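Local coordinates for tellurite resistance protein of COG3793 (Nostoc punctiforme, PDB 2OU3) that is named a tellurite resistance protein of the TerB family, has no firmly established function, and holds zinc ions and 1H-indole-3-carbaldehyde in the crystal, at residues S30-S35 / S91-D96; E78-V83 / A123-I128. One frame throughout, in Å; residues are numbered along the deposited sequence.

Contact 1: residues S30-S35 / S91-D96; sequences SIYMKS and SMAQRD. With I3A (1H-indole-3-carbaldehyde), chain E.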
loop_
_atom_site.group_PDB
_atom_site.type_symbol
_atom_site.label_atom_id
_atom_site.label_comp_id
_atom_site.label_asym_id
_atom_site.label_seq_id
_atom_site.Cartn_x
_atom_site.Cartn_y
_atom_site.Cartn_z
ATOM N N SER A 30 14.887 9.942 -0.594
ATOM C CA SER A 30 14.941 11.357 -0.224
ATOM C C SER A 30 14.759 12.301 -1.423
ATOM O O SER A 30 13.894 13.174 -1.414
ATOM C CB SER A 30 16.292 11.653 0.467
ATOM O OG SER A 30 16.398 13.015 0.857
ATOM N N ILE A 31 15.563 12.089 -2.458
ATOM C CA ILE A 31 15.509 12.896 -3.677
ATOM C C ILE A 31 14.129 12.773 -4.350
ATOM O O ILE A 31 13.513 13.784 -4.732
ATOM C CB ILE A 31 16.665 12.528 -4.647
ATOM C CG1 ILE A 31 18.024 12.899 -4.045
ATOM C CG2 ILE A 31 16.523 13.262 -5.974
ATOM C CD1 ILE A 31 19.204 12.199 -4.715
ATOM N N TYR A 32 13.616 11.545 -4.430
ATOM C CA TYR A 32 12.290 11.307 -4.989
ATOM C C TYR A 32 11.220 12.103 -4.241
ATOM O O TYR A 32 10.413 12.814 -4.865
ATOM C CB TYR A 32 11.957 9.828 -4.933
ATOM C CG TYR A 32 10.527 9.468 -5.323
ATOM C CD1 TYR A 32 10.170 9.308 -6.652
ATOM C CD2 TYR A 32 9.543 9.282 -4.355
ATOM C CE1 TYR A 32 8.870 8.980 -7.012
ATOM C CE2 TYR A 32 8.254 8.956 -4.702
ATOM C CZ TYR A 32 7.915 8.781 -6.018
ATOM O OH TYR A 32 6.621 8.433 -6.335
HETATM N N MSE A 33 11.224 12.023 -2.913
HETATM C CA MSE A 33 10.230 12.727 -2.093
HETATM C C MSE A 33 10.388 14.227 -2.168
HETATM O O MSE A 33 9.403 14.947 -2.174
HETATM C CB MSE A 33 10.273 12.294 -0.630
HETATM C CG MSE A 33 9.607 10.986 -0.378
HETATM SE SE MSE A 33 7.758 10.935 -0.986
HETATM C CE MSE A 33 7.220 12.603 -0.421
ATOM N N LYS A 34 11.635 14.716 -2.221
ATOM C CA LYS A 34 11.864 16.141 -2.434
ATOM C C LYS A 34 11.263 16.593 -3.760
ATOM O O LYS A 34 10.699 17.665 -3.858
ATOM C CB LYS A 34 13.364 16.504 -2.362
ATOM C CG LYS A 34 13.885 16.472 -0.909
ATOM C CD LYS A 34 15.389 16.569 -0.759
ATOM C CE LYS A 34 15.779 16.672 0.730
ATOM N NZ LYS A 34 17.246 16.839 0.955
ATOM N N SER A 35 11.380 15.756 -4.785
ATOM C CA SER A 35 10.806 16.068 -6.088
ATOM C C SER A 35 9.279 16.154 -5.987
ATOM O O SER A 35 8.631 17.047 -6.537
ATOM C CB SER A 35 11.190 14.979 -7.079
ATOM O OG SER A 35 12.580 14.931 -7.192
ATOM N N SER A 91 15.677 10.530 -12.094
ATOM C CA SER A 91 15.580 11.122 -13.402
ATOM C C SER A 91 14.872 10.201 -14.418
ATOM O O SER A 91 14.757 10.564 -15.554
ATOM C CB SER A 91 16.973 11.549 -13.889
ATOM O OG SER A 91 17.462 12.683 -13.168
HETATM N N MSE A 92 14.408 9.020 -13.992
HETATM C CA MSE A 92 13.549 8.143 -14.787
HETATM C C MSE A 92 12.092 8.142 -14.271
HETATM O O MSE A 92 11.221 7.473 -14.841
HETATM C CB MSE A 92 14.079 6.699 -14.727
HETATM C CG MSE A 92 15.474 6.578 -15.196
HETATM SE SE MSE A 92 16.256 4.819 -14.930
HETATM C CE MSE A 92 14.992 4.094 -15.603
ATOM N N ALA A 93 11.852 8.895 -13.202
ATOM C CA ALA A 93 10.690 8.725 -12.347
ATOM C C ALA A 93 9.642 9.814 -12.557
ATOM O O ALA A 93 8.782 10.025 -11.710
ATOM C CB ALA A 93 11.151 8.715 -10.877
ATOM N N GLN A 94 9.690 10.490 -13.704
ATOM C CA GLN A 94 8.848 11.679 -13.919
ATOM C C GLN A 94 7.358 11.416 -13.710
ATOM O O GLN A 94 6.695 12.185 -13.035
ATOM C CB GLN A 94 9.088 12.286 -15.303
ATOM C CG GLN A 94 10.458 13.004 -15.467
ATOM C CD GLN A 94 11.607 12.072 -15.810
ATOM O OE1 GLN A 94 11.466 10.840 -15.815
ATOM N NE2 GLN A 94 12.766 12.662 -16.085
ATOM N N ARG A 95 6.828 10.339 -14.294
ATOM C CA ARG A 95 5.389 10.061 -14.181
ATOM C C ARG A 95 5.024 9.630 -12.761
ATOM O O ARG A 95 3.973 9.966 -12.237
ATOM C CB ARG A 95 4.954 8.994 -15.160
ATOM C CG ARG A 95 5.138 9.399 -16.622
ATOM C CD ARG A 95 4.668 8.277 -17.524
ATOM N NE ARG A 95 4.974 8.544 -18.917
ATOM C CZ ARG A 95 4.478 7.846 -19.932
ATOM N NH1 ARG A 95 3.657 6.824 -19.737
ATOM N NH2 ARG A 95 4.799 8.183 -21.145
ATOM N N ASP A 96 5.929 8.877 -12.162
ATOM C CA ASP A 96 5.810 8.374 -10.811
ATOM C C ASP A 96 5.756 9.572 -9.837
ATOM O O ASP A 96 4.892 9.657 -8.977
ATOM C CB ASP A 96 7.018 7.454 -10.618
ATOM C CG ASP A 96 7.092 6.768 -9.255
ATOM O OD1 ASP A 96 6.244 7.001 -8.356
ATOM O OD2 ASP A 96 8.041 5.932 -9.147
HETATM O O I3A E . 12.097 5.604 -3.050
HETATM C "C3'" I3A E . 10.951 5.528 -3.486
HETATM C C3 I3A E . 10.761 5.689 -4.948
HETATM C C2 I3A E . 9.554 5.565 -5.581
HETATM N N I3A E . 9.772 5.754 -6.927
HETATM C C8 I3A E . 11.072 5.997 -7.188
HETATM C C9 I3A E . 11.819 5.969 -5.924
HETATM C C4 I3A E . 13.211 6.152 -5.898
HETATM C C5 I3A E . 13.858 6.402 -7.084
HETATM C C6 I3A E . 13.168 6.428 -8.307
HETATM C C7 I3A E . 11.798 6.222 -8.342
#
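Y32 reaches from helix 26-41 to D96 in the first turn of helix 94-106, and its OH donates a hydrogen bond of 2.5 Å to D96 OD1. The two side chains cross at about a right angle, with ring and carboxylate planes 57° apart. The phenol meets OD1 from above the carboxylate plane, while OD1 lies at the edge of the ring, near the ring plane. A chi1 of -179° extends the D96 carboxylate from its helix toward Y32 and the indole, and its two oxygens then serve two partners: OD1 the phenol, and OD2 the indole N-H of the bound 1H-indole-3-carbaldehyde (I3A), whose N lies 2.8 Å from OD2 in a nearly straight bond of 165°. A tyrosine suits its place because it offers a ring face to the indole as well as a hydroxyl to D96. The indole lies over one face of the Y32 ring, with I3A C2 3.5 Å above the plane over the centre, and I3A N approaches Y32 CE1 to 3.4 Å. A93, at the N-cap position, has a side chain small enough to sit at the ring edge, where its CB is 4.4 Å from Y32 CD1 and 3.6 Å from I3A C7. S100 OG also hydrogen-bonds to Y32 OH, and Y155 OH of the second subunit bonds to D96 OD2. Aromatic face, methyl and carboxylate together form part of a buried indole-binding pocket, which W61 and Q89 help to line.

Contact 2: residues E78-V83 / A123-I128; sequences EALEEV and ATILGI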
loop_
_atom_site.group_PDB
_atom_site.type_symbol
_atom_site.label_atom_id
_atom_site.label_comp_id
_atom_site.label_asym_id
_atom_site.label_seq_id
_atom_site.Cartn_x
_atom_site.Cartn_y
_atom_site.Cartn_z
ATOM N N GLU A 78 13.290 24.566 -4.295
ATOM C CA GLU A 78 14.336 24.367 -5.310
ATOM C C GLU A 78 13.721 24.139 -6.691
ATOM O O GLU A 78 12.527 23.900 -6.796
ATOM C CB GLU A 78 15.199 23.169 -4.952
ATOM C CG GLU A 78 15.729 23.217 -3.521
ATOM C CD GLU A 78 16.723 22.110 -3.268
ATOM O OE1 GLU A 78 16.298 20.948 -3.045
ATOM O OE2 GLU A 78 17.929 22.410 -3.351
ATOM N N ALA A 79 14.533 24.221 -7.748
ATOM C CA ALA A 79 14.026 23.979 -9.093
ATOM C C ALA A 79 13.859 22.468 -9.293
ATOM O O ALA A 79 14.774 21.691 -9.031
ATOM C CB ALA A 79 14.953 24.591 -10.146
ATOM N N LEU A 80 12.672 22.050 -9.708
ATOM C CA LEU A 80 12.339 20.626 -9.805
ATOM C C LEU A 80 13.317 19.881 -10.719
ATOM O O LEU A 80 13.772 18.780 -10.407
ATOM C CB LEU A 80 10.919 20.467 -10.310
ATOM C CG LEU A 80 10.380 19.055 -10.542
ATOM C CD1 LEU A 80 10.437 18.151 -9.329
ATOM C CD2 LEU A 80 8.941 19.193 -11.069
ATOM N N GLU A 81 13.671 20.494 -11.839
ATOM C CA GLU A 81 14.631 19.846 -12.755
ATOM C C GLU A 81 16.006 19.640 -12.143
ATOM O O GLU A 81 16.727 18.712 -12.498
ATOM C CB GLU A 81 14.770 20.651 -14.054
ATOM C CG GLU A 81 15.385 22.060 -13.902
ATOM C CD GLU A 81 14.356 23.167 -13.609
ATOM O OE1 GLU A 81 13.207 22.870 -13.198
ATOM O OE2 GLU A 81 14.730 24.350 -13.781
ATOM N N GLU A 82 16.405 20.544 -11.255
ATOM C CA GLU A 82 17.686 20.400 -10.557
ATOM C C GLU A 82 17.626 19.294 -9.502
ATOM O O GLU A 82 18.588 18.554 -9.312
ATOM C CB GLU A 82 18.108 21.706 -9.905
ATOM C CG GLU A 82 18.304 22.853 -10.919
ATOM C CD GLU A 82 18.911 24.112 -10.287
ATOM O OE1 GLU A 82 19.261 24.085 -9.080
ATOM O OE2 GLU A 82 19.005 25.139 -10.995
ATOM N N VAL A 83 16.503 19.181 -8.825
ATOM C CA VAL A 83 16.351 18.147 -7.829
ATOM C C VAL A 83 16.469 16.751 -8.464
ATOM O O VAL A 83 17.239 15.901 -7.986
ATOM C CB VAL A 83 15.046 18.342 -7.038
ATOM C CG1 VAL A 83 14.873 17.204 -6.009
ATOM C CG2 VAL A 83 15.083 19.681 -6.318
ATOM N N ALA A 123 4.334 19.097 -14.868
ATOM C CA ALA A 123 4.445 18.108 -15.951
ATOM C C ALA A 123 5.159 18.665 -17.156
ATOM O O ALA A 123 5.909 17.945 -17.811
ATOM C CB ALA A 123 3.079 17.566 -16.341
ATOM N N THR A 124 4.944 19.949 -17.464
ATOM C CA THR A 124 5.693 20.590 -18.534
ATOM C C THR A 124 7.202 20.605 -18.219
ATOM O O THR A 124 8.038 20.246 -19.075
ATOM C CB THR A 124 5.163 21.997 -18.762
ATOM O OG1 THR A 124 3.728 21.955 -18.751
ATOM C CG2 THR A 124 5.675 22.522 -20.072
ATOM N N ILE A 125 7.537 21.005 -17.004
ATOM C CA ILE A 125 8.927 20.994 -16.526
ATOM C C ILE A 125 9.508 19.594 -16.601
ATOM O O ILE A 125 10.626 19.408 -17.068
ATOM C CB ILE A 125 9.030 21.545 -15.098
ATOM C CG1 ILE A 125 8.702 23.049 -15.103
ATOM C CG2 ILE A 125 10.447 21.312 -14.531
ATOM C CD1 ILE A 125 8.426 23.652 -13.721
ATOM N N LEU A 126 8.714 18.608 -16.193
ATOM C CA LEU A 126 9.107 17.198 -16.274
ATOM C C LEU A 126 9.085 16.595 -17.673
ATOM O O LEU A 126 9.568 15.478 -17.864
ATOM C CB LEU A 126 8.232 16.365 -15.336
ATOM C CG LEU A 126 8.441 16.573 -13.848
ATOM C CD1 LEU A 126 7.459 15.707 -13.132
ATOM C CD2 LEU A 126 9.879 16.243 -13.414
ATOM N N GLY A 127 8.537 17.303 -18.658
ATOM C CA GLY A 127 8.470 16.787 -20.019
ATOM C C GLY A 127 7.374 15.758 -20.286
ATOM O O GLY A 127 7.437 15.005 -21.273
ATOM N N ILE A 128 6.347 15.753 -19.447
ATOM C CA ILE A 128 5.234 14.794 -19.565
ATOM C C ILE A 128 4.143 15.435 -20.433
ATOM O O ILE A 128 3.735 16.570 -20.169
ATOM C CB ILE A 128 4.640 14.451 -18.156
ATOM C CG1 ILE A 128 5.725 13.931 -17.203
ATOM C CG2 ILE A 128 3.496 13.442 -18.258
ATOM C CD1 ILE A 128 5.249 13.744 -15.746
#
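L80, in the first turn of helix 80-84, meets L126, from the 123-128 segment, through apolar contact. The two side chains cross at about a right angle, and the CD2 methyl of L80 lies against the branch point of L126, 3.9 Å from its CG. The same methyl is also 3.9 Å from L126 CD2, so the CD2 branch of L80 makes the nearest approaches, with L80 CG close behind. That CG stands anti to the backbone N (chi1 178°), which extends the side chain toward the other helix. I125 adds a looser apolar touch, its CG2 lying 4.3 Å from L80 CD2. Branched aliphatic residues suit these places because their methyls can pack closely between helix 80-84 and helix 113-126, whose backbones come nearest at E81 and I125, with CA atoms 6.9 Å apart.

The polar group at the border enters by van der Waals contact. E81 OE1 comes within 3.4 Å of I125 CG2. E81 holds its CG between the backbone N and the carbonyl carbon (chi1 65°) and bends at chi2, which brings OE1 over to the CG2 methyl of I125.

Backbone bonds shape each segment separately. A79 is the N-cap residue of helix 80-84, and its O accepts from V83 N. In the other segment a Schellman motif closes helix 113-126: I128 N bonds to A123 O at 2.8 Å and G127 N to T124 O. G127 has positive phi (78°), a conformation that favours glycine.

S35 and T38 of helix 26-41 also touch L80, and Q94 packs on L126. No hydrogen bond or salt bridge fixes the two segments to each other; methyl packing holds them, while the E81 carboxylate stays at the solvent-exposed edge of the contact.

Contacts 1 and 2 have centres 10 Å apart, lie on the same side of the chain's centre and both belong to the TerB family region. Their segments alternate along the chain, in the order 30-35, 78-83, 91-96, 123-128, so the two contacts cross along the chain. They also touch directly: S35 OG packs on V83 CG1 at 3.4 Å, and the Q94 backbone O lies 3.4 Å from I128 CD1. Contact 1, on helices 26-41 and 94-106, carries pocket residues and second-subunit contacts. Contact 2, on helices 80-84 and 113-126, packs against those same helices but lies farther from the chain centre, about 15 Å against 9 Å between centres, and touches no other chain of the assembly.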